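Local coordinates for protein Two-component system sensor histidine kinase (Bacteroides thetaiotaomicron, PDB 3OTT) that probably senses saccharides through this extracellular beta-propeller region and relays the signal as a histidine kinase joined to a DNA-binding regulator, at residues Leu508-Tyr521 and Val532-Glu546. Numbering follows the deposited sequence.
Sequences LFADELTGEKSPNY and VGFHGGVMRINPKDE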
loop_
_atom_site.group_PDB
_atom_site.type_symbol
_atom_site.label_atom_id
_atom_site.label_comp_id
_atom_site.label_asym_id
_atom_site.label_seq_id
_atom_site.Cartn_x
_atom_site.Cartn_y
_atom_site.Cartn_z
ATOM N N LEU B 508 34.054 -35.572 7.036
ATOM C CA LEU B 508 34.994 -35.460 5.920
ATOM C C LEU B 508 35.418 -34.010 5.547
ATOM O O LEU B 508 34.703 -33.077 5.818
ATOM C CB LEU B 508 34.424 -36.153 4.687
ATOM C CG LEU B 508 34.330 -37.695 4.716
ATOM C CD1 LEU B 508 33.335 -38.065 3.641
ATOM C CD2 LEU B 508 35.694 -38.387 4.521
ATOM N N PHE B 509 36.612 -33.857 4.960
ATOM C CA PHE B 509 37.137 -32.561 4.504
ATOM C C PHE B 509 37.353 -31.549 5.631
ATOM O O PHE B 509 37.342 -30.346 5.391
ATOM C CB PHE B 509 36.263 -32.011 3.325
ATOM C CG PHE B 509 35.937 -33.086 2.284
ATOM C CD1 PHE B 509 36.952 -33.692 1.555
ATOM C CD2 PHE B 509 34.622 -33.571 2.122
ATOM C CE1 PHE B 509 36.653 -34.716 0.614
ATOM C CE2 PHE B 509 34.320 -34.564 1.184
ATOM C CZ PHE B 509 35.332 -35.151 0.450
ATOM N N ALA B 510 37.532 -32.033 6.862
ATOM C CA ALA B 510 37.803 -31.152 7.989
ATOM C C ALA B 510 39.228 -30.588 7.921
ATOM O O ALA B 510 39.550 -29.627 8.607
ATOM C CB ALA B 510 37.558 -31.889 9.375
ATOM N N ASP B 511 40.068 -31.200 7.107
ATOM C CA ASP B 511 41.439 -30.755 6.976
ATOM C C ASP B 511 41.519 -29.364 6.308
ATOM O O ASP B 511 42.310 -28.527 6.710
ATOM C CB ASP B 511 42.298 -31.836 6.276
ATOM C CG ASP B 511 41.824 -32.167 4.841
ATOM O OD1 ASP B 511 40.664 -31.818 4.439
ATOM O OD2 ASP B 511 42.631 -32.798 4.106
ATOM N N GLU B 512 40.641 -29.108 5.344
ATOM C CA GLU B 512 40.586 -27.846 4.642
ATOM C C GLU B 512 39.407 -26.971 5.083
ATOM O O GLU B 512 39.563 -25.758 5.279
ATOM C CB GLU B 512 40.502 -28.139 3.130
ATOM C CG GLU B 512 40.695 -26.911 2.259
ATOM C CD GLU B 512 40.988 -27.225 0.770
ATOM O OE1 GLU B 512 41.274 -28.405 0.409
ATOM O OE2 GLU B 512 40.934 -26.252 -0.029
ATOM N N LEU B 513 38.213 -27.559 5.240
ATOM C CA LEU B 513 37.051 -26.761 5.570
ATOM C C LEU B 513 36.985 -26.380 7.054
ATOM O O LEU B 513 36.208 -26.937 7.805
ATOM C CB LEU B 513 35.813 -27.494 5.148
ATOM C CG LEU B 513 35.539 -27.693 3.655
ATOM C CD1 LEU B 513 34.316 -28.634 3.584
ATOM C CD2 LEU B 513 35.232 -26.402 2.976
ATOM N N THR B 514 37.798 -25.426 7.481
ATOM C CA THR B 514 38.066 -25.232 8.900
ATOM C C THR B 514 38.586 -23.792 9.092
ATOM O O THR B 514 39.152 -23.223 8.152
ATOM C CB THR B 514 39.110 -26.270 9.389
ATOM O OG1 THR B 514 39.270 -26.205 10.799
ATOM C CG2 THR B 514 40.429 -26.021 8.796
ATOM N N GLY B 515 38.377 -23.224 10.289
ATOM C CA GLY B 515 38.755 -21.832 10.595
ATOM C C GLY B 515 38.061 -20.886 9.634
ATOM O O GLY B 515 36.826 -20.875 9.536
ATOM N N GLU B 516 38.842 -20.140 8.880
ATOM C CA GLU B 516 38.260 -19.173 7.962
ATOM C C GLU B 516 37.507 -19.879 6.802
ATOM O O GLU B 516 36.662 -19.285 6.142
ATOM C CB GLU B 516 39.309 -18.134 7.449
ATOM C CG GLU B 516 40.432 -18.702 6.583
ATOM C CD GLU B 516 41.401 -17.626 6.061
ATOM O OE1 GLU B 516 42.580 -17.644 6.484
ATOM O OE2 GLU B 516 40.995 -16.760 5.231
ATOM N N LYS B 517 37.792 -21.157 6.588
ATOM C CA LYS B 517 37.097 -21.862 5.521
ATOM C C LYS B 517 35.968 -22.763 6.033
ATOM O O LYS B 517 35.582 -23.728 5.384
ATOM C CB LYS B 517 38.087 -22.584 4.588
ATOM C CG LYS B 517 38.869 -21.602 3.759
ATOM C CD LYS B 517 40.058 -22.224 3.111
ATOM C CE LYS B 517 39.647 -23.013 1.900
ATOM N NZ LYS B 517 40.727 -22.960 0.878
ATOM N N SER B 518 35.477 -22.438 7.218
ATOM C CA SER B 518 34.319 -23.117 7.792
ATOM C C SER B 518 33.111 -23.002 6.835
ATOM O O SER B 518 32.772 -21.913 6.410
ATOM C CB SER B 518 33.992 -22.535 9.155
ATOM O OG SER B 518 32.803 -23.090 9.645
ATOM N N PRO B 519 32.498 -24.128 6.476
ATOM C CA PRO B 519 31.445 -24.146 5.435
ATOM C C PRO B 519 30.152 -23.556 5.919
ATOM O O PRO B 519 29.849 -23.663 7.089
ATOM C CB PRO B 519 31.224 -25.657 5.140
ATOM C CG PRO B 519 31.852 -26.419 6.280
ATOM C CD PRO B 519 32.759 -25.473 7.061
ATOM N N ASN B 520 29.385 -22.964 5.021
ATOM C CA ASN B 520 28.083 -22.473 5.408
ATOM C C ASN B 520 27.039 -22.653 4.302
ATOM O O ASN B 520 25.969 -22.112 4.406
ATOM C CB ASN B 520 28.145 -20.990 5.837
ATOM C CG ASN B 520 28.252 -20.059 4.631
ATOM O OD1 ASN B 520 29.069 -20.305 3.731
ATOM N ND2 ASN B 520 27.390 -19.019 4.576
ATOM N N TYR B 521 27.338 -23.442 3.280
ATOM C CA TYR B 521 26.370 -23.712 2.255
ATOM C C TYR B 521 26.654 -25.019 1.582
ATOM O O TYR B 521 27.814 -25.345 1.301
ATOM C CB TYR B 521 26.312 -22.612 1.165
ATOM C CG TYR B 521 24.908 -22.488 0.598
ATOM C CD1 TYR B 521 24.471 -23.305 -0.442
ATOM C CD2 TYR B 521 23.990 -21.550 1.132
ATOM C CE1 TYR B 521 23.127 -23.221 -0.926
ATOM C CE2 TYR B 521 22.686 -21.449 0.647
ATOM C CZ TYR B 521 22.250 -22.279 -0.384
ATOM O OH TYR B 521 20.929 -22.159 -0.878
ATOM N N VAL B 532 30.193 -27.084 -1.812
ATOM C CA VAL B 532 30.259 -26.486 -0.483
ATOM C C VAL B 532 30.704 -25.007 -0.558
ATOM O O VAL B 532 31.685 -24.645 -1.223
ATOM C CB VAL B 532 31.208 -27.277 0.477
ATOM C CG1 VAL B 532 31.094 -26.740 1.978
ATOM C CG2 VAL B 532 30.895 -28.790 0.476
ATOM N N GLY B 533 29.978 -24.141 0.126
ATOM C CA GLY B 533 30.284 -22.728 0.088
ATOM C C GLY B 533 30.946 -22.394 1.394
ATOM O O GLY B 533 30.557 -22.914 2.462
ATOM N N PHE B 534 31.981 -21.573 1.298
ATOM C CA PHE B 534 32.612 -20.975 2.443
ATOM C C PHE B 534 32.984 -19.523 2.101
ATOM O O PHE B 534 32.797 -19.044 0.949
ATOM C CB PHE B 534 33.857 -21.785 2.878
ATOM C CG PHE B 534 34.840 -22.081 1.761
ATOM C CD1 PHE B 534 35.843 -21.173 1.434
ATOM C CD2 PHE B 534 34.796 -23.296 1.075
ATOM C CE1 PHE B 534 36.778 -21.444 0.419
ATOM C CE2 PHE B 534 35.741 -23.600 0.060
ATOM C CZ PHE B 534 36.707 -22.665 -0.277
ATOM N N HIS B 535 33.533 -18.836 3.091
ATOM C CA HIS B 535 33.961 -17.456 2.925
ATOM C C HIS B 535 34.962 -17.299 1.809
ATOM O O HIS B 535 36.108 -17.677 1.966
ATOM C CB HIS B 535 34.479 -16.849 4.260
ATOM C CG HIS B 535 33.372 -16.361 5.138
ATOM N ND1 HIS B 535 32.424 -17.213 5.684
ATOM C CD2 HIS B 535 33.017 -15.110 5.519
ATOM C CE1 HIS B 535 31.549 -16.509 6.382
ATOM N NE2 HIS B 535 31.897 -15.231 6.312
ATOM N N GLY B 536 34.503 -16.701 0.702
ATOM C CA GLY B 536 35.344 -16.357 -0.426
ATOM C C GLY B 536 35.848 -17.507 -1.275
ATOM O O GLY B 536 36.971 -17.448 -1.805
ATOM N N GLY B 537 35.035 -18.547 -1.402
ATOM C CA GLY B 537 35.334 -19.665 -2.277
ATOM C C GLY B 537 34.322 -20.808 -2.172
ATOM O O GLY B 537 33.376 -20.792 -1.323
ATOM N N VAL B 538 34.468 -21.765 -3.087
ATOM C CA VAL B 538 33.637 -22.964 -3.045
ATOM C C VAL B 538 34.515 -24.189 -3.249
ATOM O O VAL B 538 35.615 -24.089 -3.736
ATOM C CB VAL B 538 32.503 -22.982 -4.159
ATOM C CG1 VAL B 538 31.689 -21.721 -4.144
ATOM C CG2 VAL B 538 33.112 -23.190 -5.531
ATOM N N MET B 539 33.977 -25.344 -2.905
ATOM C CA MET B 539 34.671 -26.597 -3.027
ATOM C C MET B 539 33.712 -27.570 -3.725
ATOM O O MET B 539 32.519 -27.706 -3.297
ATOM C CB MET B 539 34.997 -27.156 -1.634
ATOM C CG MET B 539 35.496 -28.611 -1.628
ATOM S SD MET B 539 36.455 -29.077 -0.115
ATOM C CE MET B 539 35.274 -30.103 0.527
ATOM N N ARG B 540 34.231 -28.250 -4.750
ATOM C CA ARG B 540 33.468 -29.268 -5.458
ATOM C C ARG B 540 33.929 -30.644 -5.006
ATOM O O ARG B 540 35.086 -30.942 -5.065
ATOM C CB ARG B 540 33.655 -29.121 -6.966
ATOM C CG ARG B 540 32.785 -30.077 -7.756
ATOM C CD ARG B 540 32.991 -29.973 -9.278
ATOM N NE ARG B 540 34.356 -30.387 -9.576
ATOM C CZ ARG B 540 35.010 -30.158 -10.714
ATOM N NH1 ARG B 540 34.469 -29.495 -11.729
ATOM N NH2 ARG B 540 36.231 -30.582 -10.820
ATOM N N ILE B 541 33.003 -31.480 -4.582
ATOM C CA ILE B 541 33.289 -32.780 -4.039
ATOM C C ILE B 541 32.658 -33.868 -4.897
ATOM O O ILE B 541 31.482 -33.781 -5.226
ATOM C CB ILE B 541 32.696 -32.888 -2.640
ATOM C CG1 ILE B 541 33.451 -31.961 -1.685
ATOM C CG2 ILE B 541 32.764 -34.328 -2.082
ATOM C CD1 ILE B 541 32.684 -31.697 -0.372
ATOM N N ASN B 542 33.425 -34.893 -5.241
ATOM C CA ASN B 542 32.831 -36.058 -5.886
ATOM C C ASN B 542 32.647 -37.214 -4.866
ATOM O O ASN B 542 33.614 -37.777 -4.377
ATOM C CB ASN B 542 33.630 -36.450 -7.138
ATOM C CG ASN B 542 33.065 -37.693 -7.858
ATOM O OD1 ASN B 542 32.198 -38.434 -7.343
ATOM N ND2 ASN B 542 33.594 -37.935 -9.050
ATOM N N PRO B 543 31.387 -37.558 -4.546
ATOM C CA PRO B 543 31.137 -38.449 -3.425
ATOM C C PRO B 543 31.422 -39.890 -3.768
ATOM O O PRO B 543 31.483 -40.700 -2.860
ATOM C CB PRO B 543 29.617 -38.263 -3.151
ATOM C CG PRO B 543 29.148 -37.217 -4.084
ATOM C CD PRO B 543 30.130 -37.117 -5.192
ATOM N N LYS B 544 31.613 -40.226 -5.056
ATOM C CA LYS B 544 32.074 -41.570 -5.418
ATOM C C LYS B 544 33.405 -41.944 -4.808
ATOM O O LYS B 544 33.575 -43.049 -4.316
ATOM C CB LYS B 544 32.154 -41.775 -6.946
ATOM C CG LYS B 544 30.803 -41.848 -7.649
ATOM C CD LYS B 544 30.945 -41.914 -9.170
ATOM C CE LYS B 544 29.577 -41.584 -9.837
ATOM N NZ LYS B 544 28.674 -42.784 -9.769
ATOM N N ASP B 545 34.380 -41.061 -4.950
ATOM C CA ASP B 545 35.739 -41.337 -4.496
ATOM C C ASP B 545 36.184 -40.385 -3.359
ATOM O O ASP B 545 37.330 -40.452 -2.906
ATOM C CB ASP B 545 36.719 -41.244 -5.670
ATOM C CG ASP B 545 36.839 -39.833 -6.235
ATOM O OD1 ASP B 545 35.949 -38.979 -5.992
ATOM O OD2 ASP B 545 37.830 -39.560 -6.958
ATOM N N GLU B 546 35.280 -39.481 -2.978
ATOM C CA GLU B 546 35.500 -38.490 -1.916
ATOM C C GLU B 546 36.674 -37.555 -2.250
ATOM O O GLU B 546 37.442 -37.125 -1.375
ATOM C CB GLU B 546 35.641 -39.189 -0.556
ATOM C CG GLU B 546 34.270 -39.695 -0.085
ATOM C CD GLU B 546 34.329 -40.597 1.157
ATOM O OE1 GLU B 546 35.414 -40.793 1.777
ATOM O OE2 GLU B 546 33.246 -41.113 1.517
HETATM O O HOH W 1 34.101 -19.763 5.813
#
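I541 CG1 lies over one face of the F509 ring, toward the rim, and CG2 touches F509 CE2 at 3.6 Å, while E546 O meets the ring edge near its plane, 3.2 Å from F509 CE1. M539 comes in obliquely, its CE 3.5 Å from F509 CG, and its SD, 5.3 Å from the centroid of the F509 ring, makes a Met-aromatic contact. The F534 ring has G537 O over the centre of one face; K517 CB lies over the opposite face, its chain running alongside to bring CE 3.6 Å from F534 CE1. This is beta-propeller packing: 508-521 carries the chain from the outermost strand of one four-stranded blade, 504-508, to the next blade, against whose middle strands it lies. F534 meets K517 and L513 because its CG sits between the backbone N and carbonyl carbon (chi1 51°). L513 links the two rings through M539, touching M539 CE with CD1 and F534 CD2 with CD2. An alanine in place of F509 would probably open a gap beneath I541 and free the M539 methyl to turn. N520 and Y521 both face G533 in a classic beta bulge: N520 N bonds firmly to G533 O, Y521 N weakly to the same oxygen, and G533 N returns a 2.7 Å bond to Y521 O. One water joins linker to turn, donating to E516 O and S518 O and accepting from H535 N at 2.9 Å.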